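Local coordinates for protein probable CoA-transferase alpha subunit (Rhodococcus jostii, PDB 6COJ) that probably serves as the alpha subunit of a CoA-transferase family enzyme and binds a coenzyme A thioester, at residues Ala248-His253 / Asp259-Asp264. The protein carries 1 engineered substitution. Residues are numbered along the deposited sequence; the frame is centred on the assembly and turned at random.
Sequences APNGAH and DSYGRD
Two groups grip the hydroxyl of Y261: the backbone N of A252 donates to Y261 OH at 3.0 Å, and E218, in the loop after strand 213-217, takes part in a second hydrogen bond through OE1. A252 also lays its methyl beside that oxygen, CB to Y261 OH 3.3 Å. Over one face of the phenol sits OD1 of N250, offset toward the rim and 3.4 Å from both CE2 and CZ of Y261; the amide and ring planes stand 69° apart. The other end of that amide, ND2, bonds to Q297 in helix 293-306. With CG set between the backbone N and the carbonyl carbon (chi1 42°), the ring of Y261 points to the turn. A leucine here would probably leave the A252 N-H and E218 without the oxygen they share and open a gap under the N250 amide.

Further along, H253 NE2 donates to D264 OD2 at 2.7 Å and a nearly straight 166°. The carboxylate oxygen lies close to the imidazole plane and is approached on its anti side, while the two flat groups are turned steeply against each other. ND1 of H253 bonds to the hydroxyl of Y296, so both ring nitrogens are engaged and the ring's rotation is fixed. D264 OD1 meanwhile takes the backbone N of F267. The loop after strand 244-247, the last of the parallel sheet within this chain, thus folds back on its own type I turn, N250 to H253, and closes at D264, the N-cap of helix 265-274.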
loop_
_atom_site.group_PDB
_atom_site.type_symbol
_atom_site.label_atom_id
_atom_site.label_comp_id
_atom_site.label_asym_id
_atom_site.label_seq_id
_atom_site.Cartn_x
_atom_site.Cartn_y
_atom_site.Cartn_z
ATOM N N ALA A 248 -9.403 26.505 3.308
ATOM C CA ALA A 248 -10.833 26.520 2.999
ATOM C C ALA A 248 -11.607 25.883 4.139
ATOM O O ALA A 248 -11.977 24.701 4.086
ATOM C CB ALA A 248 -11.122 25.825 1.666
ATOM N N PRO A 249 -11.882 26.644 5.200
ATOM C CA PRO A 249 -12.734 26.138 6.284
ATOM C C PRO A 249 -14.111 25.758 5.762
ATOM O O PRO A 249 -14.711 26.479 4.961
ATOM C CB PRO A 249 -12.821 27.317 7.263
ATOM C CG PRO A 249 -11.757 28.279 6.836
ATOM C CD PRO A 249 -11.483 28.045 5.391
ATOM N N ASN A 250 -14.604 24.598 6.209
ATOM C CA ASN A 250 -15.856 24.035 5.710
ATOM C C ASN A 250 -15.788 23.758 4.213
ATOM O O ASN A 250 -16.822 23.712 3.537
ATOM C CB ASN A 250 -17.077 24.901 6.071
ATOM C CG ASN A 250 -18.312 24.073 6.409
ATOM O OD1 ASN A 250 -18.216 23.011 7.028
ATOM N ND2 ASN A 250 -19.487 24.568 6.013
ATOM N N GLY A 251 -14.571 23.556 3.698
ATOM C CA GLY A 251 -14.330 23.411 2.274
ATOM C C GLY A 251 -14.735 22.077 1.690
ATOM O O GLY A 251 -14.614 21.898 0.472
ATOM N N ALA A 252 -15.195 21.137 2.520
ATOM C CA ALA A 252 -15.783 19.904 2.032
ATOM C C ALA A 252 -17.309 19.931 2.030
ATOM O O ALA A 252 -17.926 19.007 1.493
ATOM C CB ALA A 252 -15.271 18.703 2.838
ATOM N N HIS A 253 -17.927 20.966 2.597
ATOM C CA HIS A 253 -19.386 21.037 2.642
ATOM C C HIS A 253 -19.940 20.926 1.217
ATOM O O HIS A 253 -19.454 21.628 0.336
ATOM C CB HIS A 253 -19.824 22.363 3.266
ATOM C CG HIS A 253 -21.303 22.466 3.462
ATOM N ND1 HIS A 253 -22.161 22.862 2.457
ATOM C CD2 HIS A 253 -22.079 22.204 4.541
ATOM C CE1 HIS A 253 -23.402 22.832 2.906
ATOM N NE2 HIS A 253 -23.379 22.446 4.170
ATOM N N ASP A 259 -13.142 14.080 11.416
ATOM C CA ASP A 259 -13.402 14.646 12.740
ATOM C C ASP A 259 -13.920 16.079 12.699
ATOM O O ASP A 259 -14.408 16.573 13.726
ATOM C CB ASP A 259 -12.107 14.676 13.560
ATOM C CG ASP A 259 -11.758 13.336 14.162
ATOM O OD1 ASP A 259 -12.614 12.428 14.142
ATOM O OD2 ASP A 259 -10.620 13.201 14.660
ATOM N N SER A 260 -13.799 16.774 11.564
ATOM C CA SER A 260 -14.140 18.194 11.527
ATOM C C SER A 260 -15.646 18.411 11.552
ATOM O O SER A 260 -16.140 19.285 12.272
ATOM C CB SER A 260 -13.521 18.860 10.295
ATOM O OG SER A 260 -12.103 18.798 10.350
ATOM N N TYR A 261 -16.385 17.652 10.748
ATOM C CA TYR A 261 -17.839 17.735 10.711
ATOM C C TYR A 261 -18.374 16.541 9.935
ATOM O O TYR A 261 -17.659 15.914 9.146
ATOM C CB TYR A 261 -18.345 19.054 10.087
ATOM C CG TYR A 261 -17.595 19.503 8.842
ATOM C CD1 TYR A 261 -17.962 19.055 7.575
ATOM C CD2 TYR A 261 -16.525 20.379 8.936
ATOM C CE1 TYR A 261 -17.280 19.480 6.432
ATOM C CE2 TYR A 261 -15.821 20.794 7.808
ATOM C CZ TYR A 261 -16.206 20.345 6.560
ATOM O OH TYR A 261 -15.516 20.762 5.439
ATOM N N GLY A 262 -19.646 16.235 10.182
ATOM C CA GLY A 262 -20.360 15.243 9.408
ATOM C C GLY A 262 -20.993 15.831 8.157
ATOM O O GLY A 262 -20.827 17.004 7.822
ATOM N N ARG A 263 -21.724 14.977 7.448
ATOM C CA ARG A 263 -22.398 15.411 6.231
ATOM C C ARG A 263 -23.573 16.316 6.577
ATOM O O ARG A 263 -24.302 16.079 7.541
ATOM C CB ARG A 263 -22.897 14.192 5.452
ATOM C CG ARG A 263 -23.583 14.517 4.120
ATOM C CD ARG A 263 -23.978 13.243 3.363
ATOM N NE ARG A 263 -22.819 12.388 3.111
ATOM C CZ ARG A 263 -22.588 11.231 3.723
ATOM N NH1 ARG A 263 -23.450 10.762 4.614
ATOM N NH2 ARG A 263 -21.496 10.536 3.435
ATOM N N ASP A 264 -23.762 17.366 5.779
ATOM C CA ASP A 264 -24.954 18.204 5.918
ATOM C C ASP A 264 -26.062 17.510 5.142
ATOM O O ASP A 264 -26.278 17.774 3.959
ATOM C CB ASP A 264 -24.688 19.606 5.391
ATOM C CG ASP A 264 -25.824 20.565 5.692
ATOM O OD1 ASP A 264 -26.958 20.113 5.975
ATOM O OD2 ASP A 264 -25.576 21.785 5.654
#